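Local coordinates for protein glycosyltransferase (Streptomyces viridochromogenes, PDB 2IV3) that probably transfers a sugar from a nucleotide-activated donor to an acceptor, as a GT-B glycosyltransferase that binds UDP between its two domains, at residues H112-P117 / G248-P253; A7-P12 / D90-V95. One frame throughout, in Å; residues are numbered along the deposited sequence.

Contact 1: H112-P117 / G248-P253; sequences HFTTRP and GIWCEP
The indole of Trp250 receives Thr114 over one face: OG1 stands 3.5 Å above the ring plane, displaced toward the rim of the six-membered ring, with CE3 and CZ3 as its nearest atoms. Behind it, Thr114 CB lies 4.0 Å from Trp250 CZ3, so the threonine side chain leans over the ring at an oblique angle with its hydroxyl foremost. In the plane of the same indole, at the edge, lies Glu252 OE1, 3.0 Å from Trp250 NE1; this bond is bent (139°), and the exact place of the carboxylate oxygen is less certain. Trp250 leaves its backbone away from 112-117, and it is the anti setting of CG to the backbone N (chi1 176°) that carries the indole back to Thr114. The hydroxyl is also close to backbone, with Thr114 OG1 2.8 Å from Cys251 O.

A second patch is apolar atoms against carbonyls. Pro253 points toward 112-117 and sets CB 3.9 Å from Phe113 O, while its CG is 4.0 Å from His112 O. The side chain of Phe113 starts away from 248-253, and His112 CB lies over one face of its ring, offset toward the rim. The two non-regular segments run nearly antiparallel, their end-to-end directions 163° apart, and Thr114 is nearest to Cys251 in register.

Trp250 lies close to the bound UDP, and Glu252 touches that nucleotide; Lys175, which also binds it, is near the same uncertainly placed carboxylate oxygen. The contact joins the two Rossmann-like halves of the GT-B fold: 112-117 follows strand 106-111 of one parallel sheet and touches helix 32-45 through His112 and Phe113, whereas 248-253 leads from strand 234-237 of the other sheet into helix 256-263, with Pro253 packed on Gln130 of helix 128-133.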
loop_
_atom_site.group_PDB
_atom_site.type_symbol
_atom_site.label_atom_id
_atom_site.label_comp_id
_atom_site.label_asym_id
_atom_site.label_seq_id
_atom_site.Cartn_x
_atom_site.Cartn_y
_atom_site.Cartn_z
ATOM N N HIS A 112 8.880 8.535 -2.020
ATOM C CA HIS A 112 7.531 9.047 -2.350
ATOM C C HIS A 112 6.415 8.316 -1.566
ATOM O O HIS A 112 5.218 8.266 -2.024
ATOM C CB HIS A 112 7.239 8.905 -3.854
ATOM C CG HIS A 112 8.155 9.706 -4.757
ATOM N ND1 HIS A 112 8.171 11.085 -4.773
ATOM C CD2 HIS A 112 9.050 9.313 -5.699
ATOM C CE1 HIS A 112 9.047 11.505 -5.672
ATOM N NE2 HIS A 112 9.581 10.450 -6.257
ATOM N N PHE A 113 6.815 7.714 -0.431
ATOM C CA PHE A 113 5.992 6.668 0.231
ATOM C C PHE A 113 5.886 6.888 1.715
ATOM O O PHE A 113 6.697 7.591 2.296
ATOM C CB PHE A 113 6.475 5.219 -0.113
ATOM C CG PHE A 113 6.431 4.923 -1.589
ATOM C CD1 PHE A 113 5.229 4.652 -2.214
ATOM C CD2 PHE A 113 7.573 5.039 -2.360
ATOM C CE1 PHE A 113 5.175 4.476 -3.579
ATOM C CE2 PHE A 113 7.524 4.857 -3.717
ATOM C CZ PHE A 113 6.324 4.578 -4.332
ATOM N N THR A 114 4.869 6.281 2.305
ATOM C CA THR A 114 4.539 6.409 3.723
ATOM C C THR A 114 5.416 5.496 4.545
ATOM O O THR A 114 5.531 5.630 5.773
ATOM C CB THR A 114 3.065 6.106 3.892
ATOM O OG1 THR A 114 2.379 7.331 4.140
ATOM C CG2 THR A 114 2.772 5.140 5.032
ATOM N N THR A 115 6.062 4.563 3.849
ATOM C CA THR A 115 6.709 3.453 4.504
ATOM C C THR A 115 8.176 3.631 4.401
ATOM O O THR A 115 8.655 4.381 3.559
ATOM C CB THR A 115 6.295 2.138 3.857
ATOM O OG1 THR A 115 6.561 2.188 2.446
ATOM C CG2 THR A 115 4.798 1.920 4.058
ATOM N N ARG A 116 8.905 2.936 5.253
ATOM C CA ARG A 116 10.345 3.022 5.235
ATOM C C ARG A 116 10.885 2.491 3.893
ATOM O O ARG A 116 10.331 1.523 3.331
ATOM C CB ARG A 116 10.879 2.271 6.431
ATOM C CG ARG A 116 9.970 2.474 7.670
ATOM C CD ARG A 116 10.635 2.003 8.898
ATOM N NE ARG A 116 11.998 2.480 8.876
ATOM C CZ ARG A 116 12.909 2.206 9.801
ATOM N NH1 ARG A 116 12.592 1.426 10.828
ATOM N NH2 ARG A 116 14.137 2.698 9.670
ATOM N N PRO A 117 11.914 3.167 3.334
ATOM C CA PRO A 117 12.453 2.785 2.020
ATOM C C PRO A 117 13.437 1.593 2.002
ATOM O O PRO A 117 14.223 1.379 2.937
ATOM C CB PRO A 117 13.138 4.071 1.558
ATOM C CG PRO A 117 13.606 4.718 2.840
ATOM C CD PRO A 117 12.584 4.375 3.873
ATOM N N GLY A 248 0.210 0.663 9.170
ATOM C CA GLY A 248 0.473 1.855 9.985
ATOM C C GLY A 248 -0.605 2.915 9.795
ATOM O O GLY A 248 -1.636 2.663 9.131
ATOM N N ILE A 249 -0.392 4.095 10.389
ATOM C CA ILE A 249 -1.273 5.269 10.186
ATOM C C ILE A 249 -0.817 6.055 8.943
ATOM O O ILE A 249 0.382 6.189 8.683
ATOM C CB ILE A 249 -1.247 6.232 11.415
ATOM C CG1 ILE A 249 -1.555 5.515 12.721
ATOM C CG2 ILE A 249 -2.185 7.386 11.211
ATOM C CD1 ILE A 249 -3.004 4.992 12.870
ATOM N N TRP A 250 -1.761 6.586 8.178
ATOM C CA TRP A 250 -1.414 7.317 6.969
ATOM C C TRP A 250 -0.750 8.662 7.290
ATOM O O TRP A 250 -1.098 9.362 8.245
ATOM C CB TRP A 250 -2.626 7.475 6.044
ATOM C CG TRP A 250 -2.316 8.311 4.816
ATOM C CD1 TRP A 250 -2.633 9.609 4.630
ATOM C CD2 TRP A 250 -1.598 7.901 3.651
ATOM N NE1 TRP A 250 -2.147 10.048 3.433
ATOM C CE2 TRP A 250 -1.519 9.012 2.802
ATOM C CE3 TRP A 250 -1.006 6.700 3.245
ATOM C CZ2 TRP A 250 -0.881 8.966 1.559
ATOM C CZ3 TRP A 250 -0.388 6.650 2.015
ATOM C CH2 TRP A 250 -0.319 7.781 1.189
ATOM N N CYS A 251 0.252 9.000 6.504
ATOM C CA CYS A 251 1.022 10.202 6.746
ATOM C C CYS A 251 1.466 10.688 5.395
ATOM O O CYS A 251 2.288 10.075 4.731
ATOM C CB CYS A 251 2.207 9.903 7.622
ATOM S SG CYS A 251 2.852 11.348 8.495
ATOM N N GLU A 252 0.844 11.772 4.974
ATOM C CA GLU A 252 0.951 12.233 3.622
ATOM C C GLU A 252 2.400 12.700 3.442
ATOM O O GLU A 252 2.864 13.594 4.153
ATOM C CB GLU A 252 -0.094 13.325 3.396
ATOM C CG GLU A 252 -0.245 13.812 1.980
ATOM C CD GLU A 252 -0.660 12.727 1.061
ATOM O OE1 GLU A 252 -1.713 12.113 1.311
ATOM O OE2 GLU A 252 0.054 12.497 0.065
ATOM N N PRO A 253 3.137 12.042 2.525
ATOM C CA PRO A 253 4.590 12.273 2.366
ATOM C C PRO A 253 4.991 13.556 1.605
ATOM O O PRO A 253 6.003 14.176 1.961
ATOM C CB PRO A 253 5.077 11.023 1.584
ATOM C CG PRO A 253 3.820 10.299 1.083
ATOM C CD PRO A 253 2.607 11.025 1.582
#

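Contact 2: A7-P12 / D90-V95; sequences ALVNIP and DHSGGV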
loop_
_atom_site.group_PDB
_atom_site.type_symbol
_atom_site.label_atom_id
_atom_site.label_comp_id
_atom_site.label_asym_id
_atom_site.label_seq_id
_atom_site.Cartn_x
_atom_site.Cartn_y
_atom_site.Cartn_z
ATOM N N ALA A 7 20.055 9.528 -14.714
ATOM C CA ALA A 7 19.070 8.533 -15.108
ATOM C C ALA A 7 18.070 8.703 -14.020
ATOM O O ALA A 7 18.445 8.678 -12.818
ATOM C CB ALA A 7 19.636 7.161 -15.067
ATOM N N LEU A 8 16.821 8.887 -14.455
ATOM C CA LEU A 8 15.691 9.140 -13.593
ATOM C C LEU A 8 14.724 7.974 -13.632
ATOM O O LEU A 8 14.062 7.756 -14.645
ATOM C CB LEU A 8 14.930 10.403 -14.049
ATOM C CG LEU A 8 15.450 11.785 -13.630
ATOM C CD1 LEU A 8 14.402 12.840 -14.020
ATOM C CD2 LEU A 8 15.817 11.850 -12.100
ATOM N N VAL A 9 14.612 7.257 -12.514
ATOM C CA VAL A 9 13.771 6.083 -12.502
ATOM C C VAL A 9 12.357 6.399 -12.010
ATOM O O VAL A 9 12.127 6.654 -10.825
ATOM C CB VAL A 9 14.414 4.946 -11.753
ATOM C CG1 VAL A 9 13.571 3.701 -11.847
ATOM C CG2 VAL A 9 15.832 4.656 -12.336
ATOM N N ASN A 10 11.421 6.414 -12.948
ATOM C CA ASN A 10 10.034 6.609 -12.629
ATOM C C ASN A 10 9.632 5.330 -11.930
ATOM O O ASN A 10 10.424 4.389 -11.881
ATOM C CB ASN A 10 9.255 6.740 -13.943
ATOM C CG ASN A 10 7.778 6.897 -13.737
ATOM O OD1 ASN A 10 7.344 7.663 -12.883
ATOM N ND2 ASN A 10 6.989 6.185 -14.527
ATOM N N ILE A 11 8.414 5.312 -11.388
ATOM C CA ILE A 11 7.774 4.130 -10.899
ATOM C C ILE A 11 7.186 3.384 -12.081
ATOM O O ILE A 11 6.206 3.856 -12.699
ATOM C CB ILE A 11 6.686 4.462 -9.809
ATOM C CG1 ILE A 11 6.159 3.165 -9.166
ATOM C CG2 ILE A 11 5.583 5.366 -10.340
ATOM C CD1 ILE A 11 5.236 3.362 -8.012
ATOM N N PRO A 12 7.769 2.198 -12.404
ATOM C CA PRO A 12 7.260 1.434 -13.536
ATOM C C PRO A 12 5.892 0.764 -13.298
ATOM O O PRO A 12 5.769 -0.181 -12.523
ATOM C CB PRO A 12 8.367 0.401 -13.807
ATOM C CG PRO A 12 9.341 0.511 -12.710
ATOM C CD PRO A 12 8.901 1.519 -11.737
ATOM N N ASP A 90 16.512 7.288 -8.078
ATOM C CA ASP A 90 15.330 6.458 -7.973
ATOM C C ASP A 90 14.126 7.163 -7.381
ATOM O O ASP A 90 14.188 7.674 -6.291
ATOM C CB ASP A 90 15.591 5.133 -7.255
ATOM C CG ASP A 90 14.419 4.165 -7.396
ATOM O OD1 ASP A 90 13.880 4.060 -8.490
ATOM O OD2 ASP A 90 14.017 3.534 -6.427
ATOM N N HIS A 91 13.037 7.170 -8.131
ATOM C CA HIS A 91 11.721 7.513 -7.626
ATOM C C HIS A 91 10.731 6.358 -7.469
ATOM O O HIS A 91 9.578 6.588 -7.195
ATOM C CB HIS A 91 11.096 8.588 -8.507
ATOM C CG HIS A 91 12.005 9.738 -8.794
ATOM N ND1 HIS A 91 11.937 10.927 -8.111
ATOM C CD2 HIS A 91 13.012 9.875 -9.680
ATOM C CE1 HIS A 91 12.855 11.748 -8.570
ATOM N NE2 HIS A 91 13.526 11.132 -9.518
ATOM N N SER A 92 11.163 5.126 -7.677
ATOM C CA SER A 92 10.206 3.992 -7.710
ATOM C C SER A 92 9.969 3.307 -6.368
ATOM O O SER A 92 9.192 2.349 -6.283
ATOM C CB SER A 92 10.643 2.928 -8.716
ATOM O OG SER A 92 11.882 2.389 -8.315
ATOM N N GLY A 93 10.659 3.758 -5.323
ATOM C CA GLY A 93 10.574 3.101 -4.030
ATOM C C GLY A 93 11.422 1.853 -4.035
ATOM O O GLY A 93 11.125 0.893 -3.355
ATOM N N GLY A 94 12.477 1.854 -4.819
ATOM C CA GLY A 94 13.494 0.814 -4.668
ATOM C C GLY A 94 13.204 -0.418 -5.490
ATOM O O GLY A 94 13.740 -1.498 -5.218
ATOM N N VAL A 95 12.330 -0.263 -6.481
ATOM C CA VAL A 95 12.254 -1.231 -7.572
ATOM C C VAL A 95 13.648 -1.586 -8.084
ATOM O O VAL A 95 13.856 -2.691 -8.561
ATOM C CB VAL A 95 11.413 -0.694 -8.714
ATOM C CG1 VAL A 95 11.756 -1.380 -9.974
ATOM C CG2 VAL A 95 9.938 -0.854 -8.379
#
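At the C-terminal ends of two neighbouring parallel strands of a Rossmann-like sheet, strand 5-9 meets the end of strand 87-90, where an Asx turn begins. Val9 and Asp90 form the parallel bridge, their CA atoms 4.8 Å apart and their side chains on the same face of the sheet. The backbone bond that follows is His91 N to Val9 O, 2.9 Å long with 145° at the hydrogen.

Asp90 turns its carboxylate into the following loop. With CG anti to the backbone N (chi1 -169°), OD1 sits 3.4 Å from Val9 CG1 and accepts two bonds from Ser92. The bond from the backbone N of Ser92 closes the Asx turn and approaches OD1 from above the carboxylate plane, whereas the hydroxyl, its OG 2.6 Å from Asp90 OD1, meets the syn lone pair. OD2 takes Gly94 N nearly along its C-O axis. Three donors thus grip one carboxylate and fix its rotation.

The His91 ring is met at its edge, in plane, by Val9 O and by Leu8 CD2, the latter 3.5 Å from NE2; Leu8 comes in at the rim, not over a face. The ring's ND1 faces His112. Farther along, Ser92 CB packs against Asn10 O (3.5 Å) and Pro12 CD (3.8 Å), and Pro12 CG lies 4.1 Å from Val95 CG1, an apolar contact.

Helix 32-45 packs against this region, touching Leu8 with Met40 and His91 with Leu39, while Asp90 rests on Phe107 and Ser109 of the adjoining strand 106-111. Helix 73-82 adds Ile76 against Pro12, and at the dimer interface Thr243 of the second subunit hydrogen-bonds through its OG1 to Pro12 O and packs on Val95.

Contacts 1 and 2 have centres about 16 Å apart and follow one another along the chain, yet they touch directly. His112 NE2 of contact 1 lies 3.0 Å from His91 ND1 of contact 2, a probable hydrogen bond between rings whose planes differ by about 20°. Beside it, Phe113 CE2 packs 3.5 Å from Gly93 CA, and Phe113 CZ comes within 4.0 Å of Ile11 CD1. Through these pairs the 90-95 loop lies directly against 112-117, which in turn meets 248-253 of the other domain. Bound UDP is about 4 Å from the Trp250 side chain but about 9 Å from that of Ile11. Both contacts also reach the second subunit.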